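Local coordinates for protein flavin-containing monooxygenase (PDB 6WPU) that probably oxidises the sulfur of S-allyl-L-cysteine with the help of a bound flavin-adenine dinucleotide, as a flavin-dependent S-monooxygenase of garlic, at residues 23-34 with 171-180; 331-339 with 347-355. All blocks are in the same frame, centred on the assembly; numbering follows the deposited sequence.

Contact 1: 23-34 with 171-180; sequences RHVAIIGAGAAG and EGFDAVVVCN. With FAD (flavin-adenine dinucleotide), chain B.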
loop_
_atom_site.group_PDB
_atom_site.type_symbol
_atom_site.label_atom_id
_atom_site.label_comp_id
_atom_site.label_asym_id
_atom_site.label_seq_id
_atom_site.Cartn_x
_atom_site.Cartn_y
_atom_site.Cartn_z
ATOM N N ARG A 23 11.829 16.871 19.377
ATOM C CA ARG A 23 12.641 15.678 19.186
ATOM C C ARG A 23 13.262 15.722 17.800
ATOM O O ARG A 23 12.764 16.397 16.894
ATOM C CB ARG A 23 11.811 14.385 19.329
ATOM C CG ARG A 23 11.252 14.158 20.720
ATOM C CD ARG A 23 12.353 14.238 21.758
ATOM N NE ARG A 23 11.872 13.854 23.080
ATOM C CZ ARG A 23 12.472 14.184 24.221
ATOM N NH1 ARG A 23 13.580 14.917 24.207
ATOM N NH2 ARG A 23 11.956 13.788 25.378
ATOM N N HIS A 24 14.366 14.996 17.646
ATOM C CA HIS A 24 15.018 14.810 16.358
ATOM C C HIS A 24 14.697 13.398 15.861
ATOM O O HIS A 24 15.041 12.407 16.525
ATOM C CB HIS A 24 16.524 15.043 16.482
ATOM C CG HIS A 24 17.242 14.997 15.175
ATOM N ND1 HIS A 24 16.925 15.832 14.123
ATOM C CD2 HIS A 24 18.248 14.202 14.735
ATOM C CE1 HIS A 24 17.708 15.556 13.095
ATOM N NE2 HIS A 24 18.525 14.577 13.442
ATOM N N VAL A 25 14.045 13.309 14.702
ATOM C CA VAL A 25 13.349 12.096 14.267
ATOM C C VAL A 25 13.795 11.691 12.867
ATOM O O VAL A 25 13.844 12.526 11.954
ATOM C CB VAL A 25 11.824 12.295 14.283
ATOM C CG1 VAL A 25 11.102 10.952 13.987
ATOM C CG2 VAL A 25 11.394 12.887 15.630
ATOM N N ALA A 26 14.077 10.406 12.685
ATOM C CA ALA A 26 14.372 9.890 11.353
ATOM C C ALA A 26 13.086 9.429 10.681
ATOM O O ALA A 26 12.214 8.827 11.321
ATOM C CB ALA A 26 15.366 8.734 11.410
ATOM N N ILE A 27 12.977 9.718 9.387
ATOM C CA ILE A 27 11.899 9.216 8.547
ATOM C C ILE A 27 12.518 8.326 7.482
ATOM O O ILE A 27 13.383 8.771 6.712
ATOM C CB ILE A 27 11.087 10.351 7.915
ATOM C CG1 ILE A 27 10.441 11.175 9.022
ATOM C CG2 ILE A 27 10.018 9.788 6.962
ATOM C CD1 ILE A 27 10.072 12.504 8.568
ATOM N N ILE A 28 12.092 7.074 7.445
ATOM C CA ILE A 28 12.628 6.106 6.500
ATOM C C ILE A 28 11.610 5.968 5.380
ATOM O O ILE A 28 10.585 5.304 5.549
ATOM C CB ILE A 28 12.928 4.766 7.172
ATOM C CG1 ILE A 28 13.887 4.989 8.343
ATOM C CG2 ILE A 28 13.526 3.776 6.158
ATOM C CD1 ILE A 28 14.145 3.746 9.108
ATOM N N GLY A 29 11.891 6.614 4.252
ATOM C CA GLY A 29 11.117 6.539 3.017
ATOM C C GLY A 29 10.451 7.877 2.738
ATOM O O GLY A 29 10.002 8.570 3.657
ATOM N N ALA A 30 10.403 8.261 1.461
ATOM C CA ALA A 30 9.718 9.485 1.046
ATOM C C ALA A 30 8.668 9.198 -0.025
ATOM O O ALA A 30 8.537 9.931 -1.014
ATOM C CB ALA A 30 10.713 10.534 0.556
ATOM N N GLY A 31 7.912 8.107 0.146
ATOM C CA GLY A 31 6.640 7.960 -0.530
ATOM C C GLY A 31 5.615 8.840 0.159
ATOM O O GLY A 31 5.949 9.702 0.978
ATOM N N ALA A 32 4.337 8.586 -0.147
ATOM C CA ALA A 32 3.275 9.387 0.449
ATOM C C ALA A 32 3.337 9.360 1.973
ATOM O O ALA A 32 3.120 10.389 2.623
ATOM C CB ALA A 32 1.917 8.894 -0.044
ATOM N N ALA A 33 3.612 8.195 2.564
ATOM C CA ALA A 33 3.662 8.096 4.022
ATOM C C ALA A 33 4.762 8.981 4.596
ATOM O O ALA A 33 4.515 9.791 5.496
ATOM C CB ALA A 33 3.876 6.641 4.434
ATOM N N GLY A 34 5.990 8.836 4.084
ATOM C CA GLY A 34 7.098 9.652 4.565
ATOM C C GLY A 34 6.896 11.139 4.321
ATOM O O GLY A 34 7.240 11.968 5.168
ATOM N N GLU A 171 23.604 8.455 11.705
ATOM C CA GLU A 171 23.140 9.600 12.474
ATOM C C GLU A 171 22.322 9.094 13.651
ATOM O O GLU A 171 21.634 8.073 13.551
ATOM C CB GLU A 171 22.317 10.561 11.599
ATOM C CG GLU A 171 21.774 11.790 12.345
ATOM C CD GLU A 171 21.120 12.834 11.427
ATOM O OE1 GLU A 171 20.578 13.835 11.953
ATOM O OE2 GLU A 171 21.163 12.671 10.189
ATOM N N GLY A 172 22.415 9.808 14.771
ATOM C CA GLY A 172 21.661 9.462 15.960
ATOM C C GLY A 172 20.346 10.221 16.028
ATOM O O GLY A 172 20.232 11.337 15.536
ATOM N N PHE A 173 19.337 9.586 16.629
ATOM C CA PHE A 173 17.984 10.129 16.651
ATOM C C PHE A 173 17.312 9.844 17.984
ATOM O O PHE A 173 17.612 8.853 18.658
ATOM C CB PHE A 173 17.116 9.545 15.515
ATOM C CG PHE A 173 17.573 9.957 14.155
ATOM C CD1 PHE A 173 18.481 9.168 13.446
ATOM C CD2 PHE A 173 17.127 11.158 13.599
ATOM C CE1 PHE A 173 18.926 9.558 12.189
ATOM C CE2 PHE A 173 17.580 11.573 12.345
ATOM C CZ PHE A 173 18.473 10.752 11.630
ATOM N N ASP A 174 16.377 10.723 18.347
ATOM C CA ASP A 174 15.475 10.427 19.458
ATOM C C ASP A 174 14.414 9.405 19.069
ATOM O O ASP A 174 13.936 8.650 19.927
ATOM C CB ASP A 174 14.781 11.698 19.922
ATOM C CG ASP A 174 15.755 12.734 20.461
ATOM O OD1 ASP A 174 16.602 12.376 21.314
ATOM O OD2 ASP A 174 15.660 13.900 20.019
ATOM N N ALA A 175 14.002 9.396 17.802
ATOM C CA ALA A 175 12.878 8.575 17.377
ATOM C C ALA A 175 13.032 8.265 15.900
ATOM O O ALA A 175 13.672 9.007 15.150
ATOM C CB ALA A 175 11.531 9.269 17.655
ATOM N N VAL A 176 12.444 7.147 15.491
ATOM C CA VAL A 176 12.483 6.693 14.107
ATOM C C VAL A 176 11.058 6.371 13.679
ATOM O O VAL A 176 10.359 5.622 14.372
ATOM C CB VAL A 176 13.379 5.451 13.947
ATOM C CG1 VAL A 176 13.260 4.873 12.515
ATOM C CG2 VAL A 176 14.816 5.788 14.275
ATOM N N VAL A 177 10.624 6.932 12.549
ATOM C CA VAL A 177 9.336 6.591 11.957
ATOM C C VAL A 177 9.591 5.809 10.672
ATOM O O VAL A 177 10.208 6.330 9.733
ATOM C CB VAL A 177 8.475 7.829 11.672
ATOM C CG1 VAL A 177 7.097 7.384 11.236
ATOM C CG2 VAL A 177 8.393 8.758 12.893
ATOM N N VAL A 178 9.096 4.579 10.616
ATOM C CA VAL A 178 9.318 3.697 9.466
ATOM C C VAL A 178 8.189 3.902 8.462
ATOM O O VAL A 178 7.020 3.639 8.769
ATOM C CB VAL A 178 9.412 2.227 9.897
ATOM C CG1 VAL A 178 9.575 1.301 8.673
ATOM C CG2 VAL A 178 10.581 2.031 10.863
ATOM N N CYS A 179 8.537 4.381 7.261
ATOM C CA CYS A 179 7.571 4.703 6.208
ATOM C C CYS A 179 7.960 4.037 4.887
ATOM O O CYS A 179 7.907 4.658 3.819
ATOM C CB CYS A 179 7.471 6.212 6.013
ATOM S SG CYS A 179 7.008 7.146 7.486
ATOM N N ASN A 180 8.376 2.775 4.934
ATOM C CA ASN A 180 9.057 2.182 3.791
ATOM C C ASN A 180 8.113 1.467 2.829
ATOM O O ASN A 180 8.585 0.903 1.832
ATOM C CB ASN A 180 10.153 1.210 4.257
ATOM C CG ASN A 180 9.587 -0.051 4.905
ATOM O OD1 ASN A 180 8.694 0.014 5.744
ATOM N ND2 ASN A 180 10.090 -1.208 4.481
HETATM P PA FAD B . 5.555 3.585 -0.892
HETATM O O1A FAD B . 4.806 4.323 -2.004
HETATM O O2A FAD B . 6.060 2.248 -1.104
HETATM O O5B FAD B . 6.816 4.306 -0.468
HETATM C C5B FAD B . 7.855 3.826 0.376
HETATM C C4B FAD B . 9.169 4.598 0.120
HETATM O O4B FAD B . 10.209 4.259 0.996
HETATM C C3B FAD B . 9.691 4.416 -1.279
HETATM O O3B FAD B . 9.943 5.644 -1.880
HETATM C C2B FAD B . 10.961 3.659 -1.111
HETATM O O2B FAD B . 11.908 3.952 -2.075
HETATM C C1B FAD B . 11.389 4.120 0.252
HETATM N N9A FAD B . 12.242 3.185 0.949
HETATM C C8A FAD B . 11.999 1.825 1.102
HETATM N N7A FAD B . 12.995 1.263 1.797
HETATM C C5A FAD B . 13.951 2.232 2.110
HETATM C C6A FAD B . 15.169 2.225 2.788
HETATM N N6A FAD B . 15.700 1.013 3.364
HETATM N N1A FAD B . 15.854 3.372 2.937
HETATM C C2A FAD B . 15.407 4.543 2.413
HETATM N N3A FAD B . 14.232 4.601 1.742
HETATM C C4A FAD B . 13.489 3.472 1.575
HETATM N N1 FAD B . -3.859 4.101 -2.956
HETATM C C2 FAD B . -4.786 5.126 -3.360
HETATM O O2 FAD B . -5.076 6.148 -2.525
HETATM N N3 FAD B . -5.468 5.026 -4.552
HETATM C C4 FAD B . -5.210 3.983 -5.416
HETATM O O4 FAD B . -5.854 3.865 -6.604
HETATM C C4X FAD B . -4.102 3.043 -5.154
HETATM N N5 FAD B . -3.694 2.148 -6.135
HETATM C C5X FAD B . -2.620 1.302 -5.878
HETATM C C6 FAD B . -2.216 0.389 -6.863
HETATM C C7 FAD B . -1.133 -0.445 -6.609
HETATM C C7M FAD B . -0.715 -1.428 -7.670
HETATM C C8 FAD B . -0.460 -0.383 -5.391
HETATM C C8M FAD B . 0.700 -1.277 -5.086
HETATM C C9 FAD B . -0.864 0.523 -4.405
HETATM C C9A FAD B . -1.940 1.364 -4.647
HETATM N N10 FAD B . -2.343 2.307 -3.640
HETATM C C10 FAD B . -3.425 3.162 -3.888
HETATM C "C1'" FAD B . -1.661 2.340 -2.337
HETATM C "C2'" FAD B . -0.315 3.022 -2.215
HETATM O "O2'" FAD B . 0.564 2.147 -1.639
HETATM C "C3'" FAD B . -0.533 4.174 -1.260
HETATM O "O3'" FAD B . -1.263 5.060 -2.015
HETATM C "C4'" FAD B . 0.729 4.874 -0.767
HETATM O "O4'" FAD B . 1.511 5.144 -1.872
HETATM C "C5'" FAD B . 1.538 4.150 0.313
HETATM O "O5'" FAD B . 2.765 4.821 0.274
HETATM P P FAD B . 4.058 4.607 1.163
HETATM O O1P FAD B . 4.833 5.959 1.397
HETATM O O2P FAD B . 3.548 3.798 2.421
HETATM O O3P FAD B . 4.805 3.361 0.392
HETATM O O HOH W 1 7.049 6.728 2.400
#

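Contact 2: 331-339 with 347-355; sequences SLSFVGIPW and CELQSKWIA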
loop_
_atom_site.group_PDB
_atom_site.type_symbol
_atom_site.label_atom_id
_atom_site.label_comp_id
_atom_site.label_asym_id
_atom_site.label_seq_id
_atom_site.Cartn_x
_atom_site.Cartn_y
_atom_site.Cartn_z
ATOM N N SER A 331 9.611 5.961 20.689
ATOM C CA SER A 331 10.807 6.225 19.895
ATOM C C SER A 331 10.839 5.410 18.596
ATOM O O SER A 331 11.605 5.732 17.681
ATOM C CB SER A 331 12.061 5.970 20.752
ATOM O OG SER A 331 12.298 4.588 20.955
ATOM N N LEU A 332 10.028 4.367 18.475
ATOM C CA LEU A 332 9.917 3.673 17.200
ATOM C C LEU A 332 8.441 3.589 16.841
ATOM O O LEU A 332 7.613 3.253 17.693
ATOM C CB LEU A 332 10.564 2.285 17.258
ATOM C CG LEU A 332 10.477 1.476 15.956
ATOM C CD1 LEU A 332 11.339 2.105 14.852
ATOM C CD2 LEU A 332 10.872 0.031 16.196
ATOM N N SER A 333 8.112 3.927 15.595
ATOM C CA SER A 333 6.735 3.865 15.124
ATOM C C SER A 333 6.710 3.545 13.630
ATOM O O SER A 333 7.720 3.685 12.921
ATOM C CB SER A 333 6.004 5.177 15.402
ATOM O OG SER A 333 6.629 6.241 14.707
ATOM N N PHE A 334 5.536 3.117 13.158
ATOM C CA PHE A 334 5.330 2.727 11.763
ATOM C C PHE A 334 4.142 3.488 11.194
ATOM O O PHE A 334 3.072 3.507 11.811
ATOM C CB PHE A 334 5.071 1.215 11.629
ATOM C CG PHE A 334 6.235 0.352 12.030
ATOM C CD1 PHE A 334 6.517 0.132 13.370
ATOM C CD2 PHE A 334 7.035 -0.246 11.067
ATOM C CE1 PHE A 334 7.593 -0.665 13.751
ATOM C CE2 PHE A 334 8.112 -1.054 11.434
ATOM C CZ PHE A 334 8.391 -1.259 12.780
ATOM N N VAL A 335 4.314 4.087 10.011
ATOM C CA VAL A 335 3.216 4.757 9.314
ATOM C C VAL A 335 2.853 3.941 8.073
ATOM O O VAL A 335 3.729 3.555 7.292
ATOM C CB VAL A 335 3.568 6.210 8.943
ATOM C CG1 VAL A 335 2.457 6.833 8.089
ATOM C CG2 VAL A 335 3.735 7.050 10.198
ATOM N N GLY A 336 1.562 3.668 7.903
ATOM C CA GLY A 336 1.084 3.033 6.686
ATOM C C GLY A 336 1.056 1.518 6.700
ATOM O O GLY A 336 0.993 0.911 5.625
ATOM N N ILE A 337 1.119 0.892 7.880
ATOM C CA ILE A 337 0.962 -0.563 7.967
ATOM C C ILE A 337 -0.410 -1.038 7.482
ATOM O O ILE A 337 -0.467 -2.029 6.742
ATOM C CB ILE A 337 1.264 -1.045 9.399
ATOM C CG1 ILE A 337 2.738 -0.802 9.788
ATOM C CG2 ILE A 337 0.892 -2.510 9.560
ATOM C CD1 ILE A 337 3.727 -1.541 8.952
ATOM N N PRO A 338 -1.532 -0.426 7.882
ATOM C CA PRO A 338 -2.840 -1.015 7.546
ATOM C C PRO A 338 -3.068 -1.122 6.044
ATOM O O PRO A 338 -2.464 -0.411 5.242
ATOM C CB PRO A 338 -3.839 -0.049 8.194
ATOM C CG PRO A 338 -3.055 0.568 9.358
ATOM C CD PRO A 338 -1.674 0.729 8.796
ATOM N N TRP A 339 -3.950 -2.046 5.661
ATOM C CA TRP A 339 -4.285 -2.205 4.250
ATOM C C TRP A 339 -5.790 -2.367 4.090
ATOM O O TRP A 339 -6.541 -2.440 5.071
ATOM C CB TRP A 339 -3.521 -3.362 3.586
ATOM C CG TRP A 339 -3.562 -4.683 4.297
ATOM C CD1 TRP A 339 -2.922 -5.009 5.457
ATOM C CD2 TRP A 339 -4.239 -5.874 3.863
ATOM N NE1 TRP A 339 -3.174 -6.321 5.789
ATOM C CE2 TRP A 339 -3.977 -6.878 4.824
ATOM C CE3 TRP A 339 -5.042 -6.189 2.760
ATOM C CZ2 TRP A 339 -4.495 -8.177 4.718
ATOM C CZ3 TRP A 339 -5.561 -7.498 2.653
ATOM C CH2 TRP A 339 -5.283 -8.466 3.628
ATOM N N CYS A 347 -2.442 7.844 6.749
ATOM C CA CYS A 347 -1.057 8.131 7.110
ATOM C C CYS A 347 -0.929 9.530 7.706
ATOM O O CYS A 347 -0.134 9.752 8.626
ATOM C CB CYS A 347 -0.143 7.988 5.887
ATOM S SG CYS A 347 0.016 6.276 5.236
ATOM N N GLU A 348 -1.711 10.475 7.187
ATOM C CA GLU A 348 -1.732 11.829 7.726
ATOM C C GLU A 348 -2.105 11.812 9.200
ATOM O O GLU A 348 -1.427 12.427 10.039
ATOM C CB GLU A 348 -2.721 12.675 6.916
ATOM C CG GLU A 348 -2.847 14.167 7.288
ATOM C CD GLU A 348 -3.826 14.898 6.341
ATOM O OE1 GLU A 348 -4.580 14.203 5.607
ATOM O OE2 GLU A 348 -3.840 16.152 6.317
ATOM N N LEU A 349 -3.167 11.082 9.540
ATOM C CA LEU A 349 -3.641 11.071 10.916
ATOM C C LEU A 349 -2.715 10.259 11.815
ATOM O O LEU A 349 -2.485 10.633 12.972
ATOM C CB LEU A 349 -5.065 10.543 10.963
ATOM C CG LEU A 349 -6.083 11.490 10.336
ATOM C CD1 LEU A 349 -7.417 10.766 10.113
ATOM C CD2 LEU A 349 -6.276 12.745 11.214
ATOM N N GLN A 350 -2.155 9.164 11.299
ATOM C CA GLN A 350 -1.167 8.418 12.070
ATOM C C GLN A 350 0.020 9.294 12.442
ATOM O O GLN A 350 0.497 9.264 13.579
ATOM C CB GLN A 350 -0.680 7.205 11.288
ATOM C CG GLN A 350 -1.665 6.069 11.201
ATOM C CD GLN A 350 -1.043 4.863 10.537
ATOM O OE1 GLN A 350 -0.231 5.006 9.626
ATOM N NE2 GLN A 350 -1.407 3.668 10.997
ATOM N N SER A 351 0.535 10.054 11.487
ATOM C CA SER A 351 1.749 10.795 11.775
ATOM C C SER A 351 1.432 12.038 12.597
ATOM O O SER A 351 2.268 12.484 13.385
ATOM C CB SER A 351 2.468 11.136 10.470
ATOM O OG SER A 351 1.613 11.852 9.601
ATOM N N LYS A 352 0.214 12.565 12.457
ATOM C CA LYS A 352 -0.256 13.620 13.346
ATOM C C LYS A 352 -0.295 13.126 14.790
ATOM O O LYS A 352 0.104 13.840 15.717
ATOM C CB LYS A 352 -1.639 14.091 12.882
ATOM C CG LYS A 352 -2.053 15.480 13.337
ATOM C CD LYS A 352 -3.453 15.829 12.811
ATOM C CE LYS A 352 -3.479 15.999 11.289
ATOM N NZ LYS A 352 -2.788 17.262 10.859
ATOM N N TRP A 353 -0.745 11.890 14.990
ATOM C CA TRP A 353 -0.761 11.285 16.315
ATOM C C TRP A 353 0.655 11.080 16.841
ATOM O O TRP A 353 0.967 11.444 17.988
ATOM C CB TRP A 353 -1.510 9.956 16.239
ATOM C CG TRP A 353 -1.697 9.238 17.532
ATOM C CD1 TRP A 353 -2.053 9.782 18.741
ATOM C CD2 TRP A 353 -1.549 7.833 17.749
ATOM N NE1 TRP A 353 -2.127 8.797 19.699
ATOM C CE2 TRP A 353 -1.831 7.588 19.113
ATOM C CE3 TRP A 353 -1.200 6.753 16.923
ATOM C CZ2 TRP A 353 -1.781 6.309 19.669
ATOM C CZ3 TRP A 353 -1.156 5.483 17.477
ATOM C CH2 TRP A 353 -1.449 5.273 18.840
ATOM N N ILE A 354 1.527 10.505 16.005
ATOM C CA ILE A 354 2.906 10.252 16.412
ATOM C C ILE A 354 3.582 11.553 16.837
ATOM O O ILE A 354 4.238 11.616 17.881
ATOM C CB ILE A 354 3.685 9.564 15.281
ATOM C CG1 ILE A 354 3.174 8.143 15.034
ATOM C CG2 ILE A 354 5.194 9.538 15.597
ATOM C CD1 ILE A 354 3.712 7.583 13.711
ATOM N N ALA A 355 3.432 12.608 16.027
ATOM C CA ALA A 355 4.100 13.875 16.314
ATOM C C ALA A 355 3.629 14.459 17.642
ATOM O O ALA A 355 4.442 14.946 18.437
ATOM C CB ALA A 355 3.858 14.872 15.181
HETATM O O HOH W 2 1.097 1.954 10.658
#

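Contact 1: 23-34 with 171-180
Ala26 sets its methyl squarely over the ring of Phe173. Ala26 CB stands 3.5 Å from the centroid of the Phe173 ring and almost on its normal, a CH-pi contact. The His24 ring lies nearly parallel to the Phe173 ring but slid aside, with planes 13° apart and little overlap. With CG anti to the backbone N (chi1 -174°), the imidazole reaches across to Glu171. There His24 NE2 gives Glu171 OE1 a hydrogen bond of 2.6 Å, close to the imidazole plane but well out of the carboxylate plane. Thr49 also bonds to OE1. Asp174 OD2 accepts a hydrogen bond from His24 N at 2.9 Å on its anti lone pair, while OD1 pairs with Lys156.

Strands 24-28 and 175-178 run parallel. Val177 N donates to Ala26 O at 2.8 Å, and Ile28 N to Val177 O. On the face of Val25, its CG1 fits between Ala175 CB and Val177 CG2. On the opposite face, Ile28 CD1 rests on Val176 CG1 at 3.7 Å.

Past the strands the chain turns at Gly29 to Gly31, with Gly34 in the first turn of helix 32-43: a GxGxxG pattern consistent with a Rossmann-type dinucleotide site. A CB on Gly34 would clash with Gly29 O, and one on Gly31 with FAD O5B. Cys179 CB fills the hollow beside Gly34 N and Ala33 CB. Ala33 N donates to FAD O1P at 2.8 Å. A water links the same phosphate oxygen to Gly34 N and Cys179 O.

Strand 24-28 lies between strands 47-52 and 175-178 in the parallel sheet. Val25 and Ala175 pack on Leu358 of helix 343-358. Ile27 touches Ala38 and Leu41 of helix 32-43, and Phe173 meets Thr49 and Phe51 of strand 47-52.

Contact 2: 331-339 with 347-355
Gln350 gives the contact its one direct hydrogen bond. Gly336 N donates to Gln350 OE1 at 2.8 Å, in the carbonyl plane and on a lone pair. The side chain carries its amide from the helix to the loop because CG lies anti to the carbonyl carbon (chi1 -74°) and the chain is extended beyond it. The other end of the amide is held as well. Gln350 NE2 bonds to Tyr401 and, weakly, to a water. That water also donates to Phe334 O and accepts from Ile337 N, so it bridges the turn.

The apolar contacts centre on Val335. Val335 CG1 meets Cys347 CB at 3.6 Å, and Val335 CG2 meets Ile354 CD1 at the same distance.

Elsewhere carbons lie in van der Waals contact with polar atoms. The Val335 and Gln350 side chains pass in opposite directions, with Val335 CG1 3.6 Å from Gln350 OE1. Ile354 CD1 lies 3.4 Å from Ser333 OG. Pro338 CD comes up to Gln350 NE2 at 3.7 Å.

Gly336 brings its CA to 3.7 Å from Cys347 SG. A side chain there would crowd that sulfur and press on the carbonyl oxygen of Val335.

Cutting Gln350 back to an alanine is likely to leave Gly336 N without its acceptor and Tyr401 OH without its amide partner, with a gap beside Pro338.

The contact thus joins strand 332-334 and the loop after it to helix 343-358. Val335, Cys347 and Ile354 make the apolar part, while in this buried setting the Gln350 amide and one water satisfy Gly336 N, Phe334 O and Ile337 N of the turn.

Contacts 1 and 2 share the parallel sheet, with strands 175-178 and 332-334 as neighbours in it. Their centres lie about 10 Å apart. Val176 N and Ser331 O are 2.7 Å apart, and Val178 N and Ser333 O 2.8 Å, both probable hydrogen bonds. Side chains meet too: Val177 CG1 packs on Val335 CG2 at 3.5 Å. Val335 further touches Ala33, whose backbone binds the flavin phosphate, and Cys347 also touches Ala33. Helix 343-358, one half of contact 2, thus also lies against contact 1. Contact 1 supplies seven residues of the flavin-adenine dinucleotide pocket. In contact 2, Gly336 CA lies 5.0 Å from FAD O2P.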